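PDB 4OLO: BMC domain protein from Clostridiales bacterium 1_7_47FAA, which probably assembles as a hexamer into the shell of a glycyl-radical propanediol microcompartment, where it may carry an iron-sulfur cluster. Local coordinates for residues 52-63 with 73-83; 1-9 with 32-40. One frame throughout, in Å; residues are numbered along the deposited sequence.

Contact 1 of 2, residues 52-63 with 73-83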
loop_
_atom_site.group_PDB
_atom_site.type_symbol
_atom_site.label_atom_id
_atom_site.label_comp_id
_atom_site.label_asym_id
_atom_site.label_seq_id
_atom_site.Cartn_x
_atom_site.Cartn_y
_atom_site.Cartn_z
ATOM N N ALA B 52 -8.593 24.410 9.840
ATOM C CA ALA B 52 -9.531 23.889 10.837
ATOM C C ALA B 52 -9.118 24.270 12.282
ATOM O O ALA B 52 -9.989 24.617 13.096
ATOM C CB ALA B 52 -9.651 22.383 10.696
ATOM N N GLU B 53 -7.803 24.234 12.600
ATOM C CA GLU B 53 -7.317 24.622 13.936
ATOM C C GLU B 53 -7.533 26.119 14.211
ATOM O O GLU B 53 -7.676 26.533 15.362
ATOM C CB GLU B 53 -5.832 24.264 14.131
ATOM C CG GLU B 53 -5.561 22.774 14.261
ATOM C CD GLU B 53 -5.747 22.151 15.629
ATOM O OE1 GLU B 53 -6.198 22.857 16.560
ATOM O OE2 GLU B 53 -5.417 20.952 15.775
ATOM N N LYS B 54 -7.542 26.930 13.155
ATOM C CA LYS B 54 -7.745 28.383 13.231
ATOM C C LYS B 54 -9.242 28.734 13.160
ATOM O O LYS B 54 -9.609 29.885 13.340
ATOM C CB LYS B 54 -6.947 29.088 12.120
ATOM C CG LYS B 54 -5.452 29.085 12.388
ATOM C CD LYS B 54 -4.639 29.489 11.173
ATOM C CE LYS B 54 -3.184 29.618 11.559
ATOM N NZ LYS B 54 -2.327 29.901 10.384
ATOM N N ALA B 55 -10.109 27.741 12.894
ATOM C CA ALA B 55 -11.560 27.949 12.839
ATOM C C ALA B 55 -12.211 27.875 14.252
ATOM O O ALA B 55 -11.915 26.970 15.051
ATOM C CB ALA B 55 -12.207 26.940 11.901
ATOM N N VAL B 56 -13.120 28.822 14.527
ATOM C CA VAL B 56 -13.901 28.890 15.769
ATOM C C VAL B 56 -14.953 27.748 15.812
ATOM O O VAL B 56 -15.510 27.357 14.796
ATOM C CB VAL B 56 -14.542 30.308 15.956
ATOM C CG1 VAL B 56 -15.485 30.379 17.160
ATOM C CG2 VAL B 56 -13.468 31.375 16.073
ATOM N N GLY B 57 -15.173 27.225 17.000
ATOM C CA GLY B 57 -16.200 26.242 17.283
ATOM C C GLY B 57 -15.933 24.818 16.919
ATOM O O GLY B 57 -16.811 23.985 17.127
ATOM N N VAL B 58 -14.738 24.520 16.386
ATOM C CA VAL B 58 -14.371 23.172 15.980
ATOM C C VAL B 58 -13.150 22.597 16.705
ATOM O O VAL B 58 -12.216 23.326 17.072
ATOM C CB VAL B 58 -14.272 22.983 14.422
ATOM C CG1 VAL B 58 -15.560 23.402 13.720
ATOM C CG2 VAL B 58 -13.067 23.699 13.812
ATOM N N THR B 59 -13.155 21.264 16.843
ATOM C CA THR B 59 -12.064 20.422 17.302
ATOM C C THR B 59 -11.607 19.608 16.097
ATOM O O THR B 59 -12.422 19.173 15.299
ATOM C CB THR B 59 -12.349 19.633 18.580
ATOM O OG1 THR B 59 -13.627 19.024 18.624
ATOM C CG2 THR B 59 -12.087 20.454 19.804
ATOM N N VAL B 60 -10.301 19.481 15.935
ATOM C CA VAL B 60 -9.654 18.802 14.823
ATOM C C VAL B 60 -9.001 17.495 15.313
ATOM O O VAL B 60 -8.294 17.494 16.327
ATOM C CB VAL B 60 -8.590 19.764 14.208
ATOM C CG1 VAL B 60 -7.947 19.161 12.968
ATOM C CG2 VAL B 60 -9.194 21.114 13.890
ATOM N N GLU B 61 -9.218 16.407 14.579
ATOM C CA GLU B 61 -8.590 15.103 14.821
ATOM C C GLU B 61 -8.005 14.547 13.543
ATOM O O GLU B 61 -8.685 14.505 12.507
ATOM C CB GLU B 61 -9.574 14.072 15.410
ATOM C CG GLU B 61 -10.148 14.431 16.772
ATOM C CD GLU B 61 -9.188 14.546 17.939
ATOM O OE1 GLU B 61 -8.075 13.974 17.869
ATOM O OE2 GLU B 61 -9.568 15.199 18.938
ATOM N N ASP B 62 -6.739 14.116 13.616
ATOM C CA ASP B 62 -6.065 13.434 12.504
ATOM C C ASP B 62 -6.323 11.952 12.707
ATOM O O ASP B 62 -5.992 11.398 13.747
ATOM C CB ASP B 62 -4.552 13.748 12.445
ATOM C CG ASP B 62 -3.792 13.499 13.727
ATOM O OD1 ASP B 62 -4.245 13.990 14.790
ATOM O OD2 ASP B 62 -2.734 12.832 13.670
ATOM N N ILE B 63 -7.027 11.350 11.785
ATOM C CA ILE B 63 -7.378 9.928 11.875
ATOM C C ILE B 63 -6.205 9.101 11.304
ATOM O O ILE B 63 -5.845 9.259 10.129
ATOM C CB ILE B 63 -8.782 9.655 11.217
ATOM C CG1 ILE B 63 -9.886 10.640 11.719
ATOM C CG2 ILE B 63 -9.223 8.198 11.335
ATOM C CD1 ILE B 63 -10.018 10.883 13.264
ATOM N N LEU B 73 -7.271 10.420 7.300
ATOM C CA LEU B 73 -8.425 11.284 7.225
ATOM C C LEU B 73 -8.333 12.377 8.280
ATOM O O LEU B 73 -7.687 12.202 9.314
ATOM C CB LEU B 73 -9.598 10.323 7.556
ATOM C CG LEU B 73 -11.036 10.694 7.375
ATOM C CD1 LEU B 73 -11.375 10.868 5.911
ATOM C CD2 LEU B 73 -11.896 9.592 7.913
ATOM N N LEU B 74 -8.999 13.489 8.016
ATOM C CA LEU B 74 -9.092 14.623 8.925
ATOM C C LEU B 74 -10.576 14.759 9.348
ATOM O O LEU B 74 -11.468 14.794 8.492
ATOM C CB LEU B 74 -8.559 15.917 8.262
ATOM C CG LEU B 74 -8.524 17.163 9.136
ATOM C CD1 LEU B 74 -7.356 17.113 10.120
ATOM C CD2 LEU B 74 -8.476 18.437 8.296
ATOM N N ALA B 75 -10.824 14.723 10.665
ATOM C CA ALA B 75 -12.160 14.843 11.248
ATOM C C ALA B 75 -12.242 16.141 12.048
ATOM O O ALA B 75 -11.318 16.472 12.797
ATOM C CB ALA B 75 -12.469 13.651 12.124
ATOM N N ILE B 76 -13.319 16.905 11.818
ATOM C CA ILE B 76 -13.630 18.218 12.402
ATOM C C ILE B 76 -14.940 18.033 13.187
ATOM O O ILE B 76 -15.954 17.644 12.607
ATOM C CB ILE B 76 -13.794 19.262 11.227
ATOM C CG1 ILE B 76 -12.510 19.559 10.447
ATOM C CG2 ILE B 76 -14.497 20.523 11.605
ATOM C CD1 ILE B 76 -11.239 19.438 11.238
ATOM N N PHE B 77 -14.926 18.327 14.473
ATOM C CA PHE B 77 -16.088 18.159 15.349
ATOM C C PHE B 77 -16.587 19.500 15.902
ATOM O O PHE B 77 -15.786 20.346 16.303
ATOM C CB PHE B 77 -15.702 17.276 16.559
ATOM C CG PHE B 77 -15.190 15.896 16.242
ATOM C CD1 PHE B 77 -13.851 15.692 15.907
ATOM C CD2 PHE B 77 -16.035 14.787 16.324
ATOM C CE1 PHE B 77 -13.375 14.411 15.620
ATOM C CE2 PHE B 77 -15.553 13.493 16.045
ATOM C CZ PHE B 77 -14.226 13.317 15.693
ATOM N N GLY B 78 -17.903 19.635 16.004
ATOM C CA GLY B 78 -18.555 20.806 16.571
ATOM C C GLY B 78 -20.008 20.922 16.157
ATOM O O GLY B 78 -20.612 19.961 15.665
ATOM N N ASP B 79 -20.573 22.124 16.320
ATOM C CA ASP B 79 -21.950 22.393 15.913
ATOM C C ASP B 79 -21.927 22.482 14.408
ATOM O O ASP B 79 -20.881 22.798 13.859
ATOM C CB ASP B 79 -22.471 23.701 16.551
ATOM C CG ASP B 79 -21.653 24.935 16.198
ATOM O OD1 ASP B 79 -20.565 25.112 16.785
ATOM O OD2 ASP B 79 -22.104 25.720 15.333
ATOM N N THR B 80 -23.050 22.179 13.738
ATOM C CA THR B 80 -23.192 22.194 12.277
ATOM C C THR B 80 -22.652 23.467 11.630
ATOM O O THR B 80 -21.859 23.374 10.694
ATOM C CB THR B 80 -24.657 21.928 11.865
ATOM O OG1 THR B 80 -25.101 20.729 12.499
ATOM C CG2 THR B 80 -24.831 21.806 10.344
ATOM N N ALA B 81 -23.075 24.637 12.125
ATOM C CA ALA B 81 -22.693 25.932 11.574
ATOM C C ALA B 81 -21.185 26.133 11.539
ATOM O O ALA B 81 -20.663 26.505 10.490
ATOM C CB ALA B 81 -23.389 27.061 12.325
ATOM N N SER B 82 -20.486 25.802 12.647
ATOM C CA SER B 82 -19.021 25.913 12.792
ATOM C C SER B 82 -18.311 24.925 11.904
ATOM O O SER B 82 -17.309 25.288 11.270
ATOM C CB SER B 82 -18.604 25.707 14.241
ATOM O OG SER B 82 -19.162 26.708 15.088
ATOM N N VAL B 83 -18.821 23.673 11.846
ATOM C CA VAL B 83 -18.251 22.618 11.015
ATOM C C VAL B 83 -18.373 23.009 9.511
ATOM O O VAL B 83 -17.374 22.982 8.795
ATOM C CB VAL B 83 -18.846 21.219 11.354
ATOM C CG1 VAL B 83 -18.469 20.182 10.286
ATOM C CG2 VAL B 83 -18.384 20.764 12.730
HETATM O O HOH W 1 -15.947 27.528 12.121
HETATM O O HOH W 2 -18.984 24.268 18.578
#
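Phe77 and Thr59 form a hydrogen-bonded pair in the antiparallel beta hairpin of the BMC fold, built from strands 58-63 and 73-78, whose directions lie 156° apart. Each residue gives its N-H to the carbonyl of the other, and Glu61 with Ala75 repeats this two-way exchange. The Ile63-Leu73 pair adds a firm bond from Ile63 N and a weak one in return.

Phe77 can be followed outward. Phe77 CB sits 3.4 Å from Thr59 OG1. With CG anti to its carbonyl carbon (chi1 -59°), the ring turns along the partner strand: Phe77 CD1 comes 3.8 Å from Thr59 O, which lies at the ring edge near its plane, and Phe77 CE1 approaches Glu61 CG at 3.4 Å. The Glu61 chain then bends at chi2 and takes its carboxylate away from strand 73-78, the carboxylate and ring planes 67° apart. Ile63 and Leu73 share this face, where Ala75 CB meets the end of Ile63. Strand 34-39 flanks strand 73-78, bringing Ile35 against Phe77.

On the other face, Ile76 gathers the apolar side chains. Its CG2 branch touches Val58, while Ile76 CD1 packs 3.4 Å from Ala52 CB, in helix 42-53, and 3.7 Å from Val60 CG1. The CD1 methyl of Leu74 also reaches Val60 CG1. Ala52 also touches Ile90 of helix 80-95.

Beyond the strands, Asp79 N-caps helix 80-95. Asp79 OD1 accepts from Ser82 OG at 2.7 Å on the syn side, while OD2 receives Ser82 N from above the carboxylate plane. The type II turn at 55-58 lies against this helix start, where one water donates to both Val56 O, at 2.7 Å, and Ser82 O, at 2.8 Å.

Contact 2 of 2, residues 1-9 with 32-40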
loop_
_atom_site.group_PDB
_atom_site.type_symbol
_atom_site.label_atom_id
_atom_site.label_comp_id
_atom_site.label_asym_id
_atom_site.label_seq_id
_atom_site.Cartn_x
_atom_site.Cartn_y
_atom_site.Cartn_z
ATOM N N MET B 1 -9.416 16.761 -3.100
ATOM C CA MET B 1 -9.794 16.180 -1.809
ATOM C C MET B 1 -11.269 15.755 -1.814
ATOM O O MET B 1 -12.048 16.289 -2.596
ATOM C CB MET B 1 -9.568 17.208 -0.672
ATOM C CG MET B 1 -8.185 17.806 -0.636
ATOM S SD MET B 1 -7.715 18.298 1.040
ATOM C CE MET B 1 -8.496 19.931 1.176
ATOM N N GLU B 2 -11.661 14.829 -0.920
ATOM C CA GLU B 2 -13.051 14.440 -0.712
ATOM C C GLU B 2 -13.546 15.105 0.573
ATOM O O GLU B 2 -12.836 15.107 1.574
ATOM C CB GLU B 2 -13.191 12.933 -0.553
ATOM C CG GLU B 2 -13.206 12.148 -1.842
ATOM C CD GLU B 2 -13.486 10.686 -1.557
ATOM O OE1 GLU B 2 -12.521 9.946 -1.257
ATOM O OE2 GLU B 2 -14.681 10.308 -1.521
ATOM N N TYR B 3 -14.772 15.617 0.552
ATOM C CA TYR B 3 -15.391 16.312 1.684
ATOM C C TYR B 3 -16.723 15.699 1.995
ATOM O O TYR B 3 -17.540 15.521 1.095
ATOM C CB TYR B 3 -15.641 17.796 1.327
ATOM C CG TYR B 3 -14.404 18.596 0.982
ATOM C CD1 TYR B 3 -13.854 18.549 -0.301
ATOM C CD2 TYR B 3 -13.818 19.452 1.919
ATOM C CE1 TYR B 3 -12.733 19.302 -0.633
ATOM C CE2 TYR B 3 -12.712 20.234 1.587
ATOM C CZ TYR B 3 -12.164 20.136 0.317
ATOM O OH TYR B 3 -11.097 20.921 -0.005
ATOM N N ARG B 4 -16.985 15.423 3.269
ATOM C CA ARG B 4 -18.275 14.887 3.718
ATOM C C ARG B 4 -18.591 15.456 5.070
ATOM O O ARG B 4 -17.687 15.796 5.826
ATOM C CB ARG B 4 -18.285 13.334 3.798
ATOM C CG ARG B 4 -17.982 12.593 2.490
ATOM C CD ARG B 4 -19.120 12.681 1.492
ATOM N NE ARG B 4 -20.200 11.776 1.850
ATOM C CZ ARG B 4 -20.306 10.547 1.372
ATOM N NH1 ARG B 4 -19.416 10.091 0.499
ATOM N NH2 ARG B 4 -21.305 9.765 1.754
ATOM N N ILE B 5 -19.866 15.526 5.400
ATOM C CA ILE B 5 -20.310 15.951 6.721
ATOM C C ILE B 5 -21.291 14.887 7.269
ATOM O O ILE B 5 -22.129 14.381 6.521
ATOM C CB ILE B 5 -20.915 17.400 6.693
ATOM C CG1 ILE B 5 -21.154 17.915 8.121
ATOM C CG2 ILE B 5 -22.206 17.472 5.830
ATOM C CD1 ILE B 5 -21.445 19.374 8.257
ATOM N N ILE B 6 -21.167 14.538 8.551
ATOM C CA ILE B 6 -22.112 13.634 9.210
ATOM C C ILE B 6 -22.829 14.479 10.275
ATOM O O ILE B 6 -22.192 14.968 11.200
ATOM C CB ILE B 6 -21.461 12.362 9.820
ATOM C CG1 ILE B 6 -20.786 11.487 8.767
ATOM C CG2 ILE B 6 -22.471 11.573 10.662
ATOM C CD1 ILE B 6 -19.776 10.457 9.355
ATOM N N LYS B 7 -24.144 14.654 10.128
ATOM C CA LYS B 7 -24.986 15.406 11.060
ATOM C C LYS B 7 -25.587 14.473 12.091
ATOM O O LYS B 7 -26.080 13.395 11.743
ATOM C CB LYS B 7 -26.058 16.200 10.303
ATOM C CG LYS B 7 -25.451 17.355 9.515
ATOM C CD LYS B 7 -26.414 18.006 8.561
ATOM C CE LYS B 7 -25.704 19.096 7.800
ATOM N NZ LYS B 7 -26.651 20.088 7.237
ATOM N N SER B 8 -25.502 14.868 13.367
ATOM C CA SER B 8 -25.969 14.113 14.546
ATOM C C SER B 8 -25.348 12.707 14.546
ATOM O O SER B 8 -26.068 11.717 14.414
ATOM C CB SER B 8 -27.497 14.074 14.621
ATOM O OG SER B 8 -28.024 15.391 14.611
ATOM N N PRO B 9 -24.003 12.596 14.611
ATOM C CA PRO B 9 -23.391 11.255 14.554
ATOM C C PRO B 9 -23.735 10.398 15.759
ATOM O O PRO B 9 -23.911 10.931 16.854
ATOM C CB PRO B 9 -21.890 11.554 14.505
ATOM C CG PRO B 9 -21.762 12.898 15.186
ATOM C CD PRO B 9 -22.971 13.654 14.743
ATOM N N ALA B 32 -20.234 15.988 19.808
ATOM C CA ALA B 32 -20.353 16.692 18.530
ATOM C C ALA B 32 -21.739 16.588 17.887
ATOM O O ALA B 32 -22.304 15.504 17.744
ATOM C CB ALA B 32 -19.287 16.219 17.543
ATOM N N ASP B 33 -22.264 17.755 17.505
ATOM C CA ASP B 33 -23.514 17.994 16.798
ATOM C C ASP B 33 -23.283 17.558 15.329
ATOM O O ASP B 33 -24.176 17.003 14.702
ATOM C CB ASP B 33 -23.783 19.504 16.877
ATOM C CG ASP B 33 -25.197 19.963 16.667
ATOM O OD1 ASP B 33 -25.619 20.061 15.492
ATOM O OD2 ASP B 33 -25.847 20.350 17.668
ATOM N N ALA B 34 -22.075 17.811 14.795
ATOM C CA ALA B 34 -21.688 17.459 13.435
ATOM C C ALA B 34 -20.218 17.020 13.351
ATOM O O ALA B 34 -19.416 17.365 14.218
ATOM C CB ALA B 34 -21.945 18.624 12.491
ATOM N N ILE B 35 -19.885 16.236 12.312
ATOM C CA ILE B 35 -18.532 15.772 12.016
ATOM C C ILE B 35 -18.286 16.091 10.571
ATOM O O ILE B 35 -19.013 15.584 9.719
ATOM C CB ILE B 35 -18.259 14.243 12.279
ATOM C CG1 ILE B 35 -18.578 13.819 13.720
ATOM C CG2 ILE B 35 -16.805 13.878 11.938
ATOM C CD1 ILE B 35 -18.424 12.331 13.962
ATOM N N GLY B 36 -17.276 16.923 10.313
ATOM C CA GLY B 36 -16.798 17.240 8.967
ATOM C C GLY B 36 -15.624 16.321 8.654
ATOM O O GLY B 36 -14.702 16.175 9.470
ATOM N N LEU B 37 -15.661 15.651 7.508
ATOM C CA LEU B 37 -14.596 14.710 7.119
ATOM C C LEU B 37 -13.917 15.153 5.840
ATOM O O LEU B 37 -14.596 15.559 4.908
ATOM C CB LEU B 37 -15.145 13.273 6.942
ATOM C CG LEU B 37 -15.772 12.581 8.165
ATOM C CD1 LEU B 37 -16.505 11.341 7.749
ATOM C CD2 LEU B 37 -14.733 12.278 9.262
ATOM N N ILE B 38 -12.584 15.121 5.817
ATOM C CA ILE B 38 -11.797 15.513 4.653
ATOM C C ILE B 38 -10.729 14.460 4.438
ATOM O O ILE B 38 -9.989 14.124 5.369
ATOM C CB ILE B 38 -11.220 16.982 4.644
ATOM C CG1 ILE B 38 -12.250 18.060 5.039
ATOM C CG2 ILE B 38 -10.649 17.350 3.281
ATOM C CD1 ILE B 38 -11.998 18.595 6.381
ATOM N N GLN B 39 -10.686 13.900 3.225
ATOM C CA GLN B 39 -9.706 12.888 2.846
ATOM C C GLN B 39 -8.937 13.380 1.632
ATOM O O GLN B 39 -9.535 13.856 0.668
ATOM C CB GLN B 39 -10.374 11.542 2.541
ATOM C CG GLN B 39 -9.393 10.367 2.525
ATOM C CD GLN B 39 -10.067 9.015 2.352
ATOM O OE1 GLN B 39 -11.003 8.643 3.060
ATOM N NE2 GLN B 39 -9.583 8.228 1.422
ATOM N N GLY B 40 -7.626 13.242 1.691
ATOM C CA GLY B 40 -6.735 13.621 0.611
ATOM C C GLY B 40 -5.332 13.125 0.857
ATOM O O GLY B 40 -5.111 12.270 1.718
#
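Ile6 and Leu37 meet through their CD1 methyls, 3.7 Å apart, at the apolar centre of an antiparallel strand pair in the BMC sheet, strand 2-7 lying along strand 34-39. On the same face Ile35 CD1 packs 3.6 Å from Pro9 CB, and helix 11-17 brings Ile14 against both residues.

The reverse face carries Tyr3, Ile5 and Ile38. Ile38 CG2, anti to its backbone N, sits over one face of the Tyr3 ring, 4.2 Å from the centroid and displaced toward the rim, a CH-pi contact. The same methyl touches Met1 SD at 3.8 Å. Ile5 lies opposite Gly36 and packs on Val83 of helix 80-95.

Between the faces, Glu2-Gln39, Arg4-Leu37 and Ile6-Ile35 exchange paired backbone bonds, the shortest from Leu37 N to Arg4 O at 2.6 Å.

The polar ends are held by a neighbouring subunit: Glu2 OE1 forms a salt bridge with Arg41 of that subunit and Arg4 NH2 with Glu94 of the same subunit, while Gln39 OE1 accepts a hydrogen bond from Ile43 N, again of that subunit. Past the last strand pair, Ser8 N adds one more backbone bond, to Asp33 O at 2.8 Å with an N-H...O angle of 151°.

How the contacts relate
Contact 2 closes along the chain before contact 1 opens, and helix 42-53 leads from strand 34-39 into the start of contact 1. Their centres lie about 9 Å apart in one antiparallel sheet, ordered 2-7, 34-39, 73-78, 58-63. Within this chain each contact therefore joins an outer strand to an inner one, and the two inner strands unite them: Ile76 O lies 2.7 Å from Gly36 N, a probable hydrogen bond. Asp33 and Ala34 together face Gly78 in a classic beta bulge, next to which Asp33 OD1 bonds Thr80 OG1. Between subunits the contacts also meet, since Lys54 of one chain hydrogen-bonds Ser8 O of a neighbouring copy, so both take part in interfaces of the six-chain assembly.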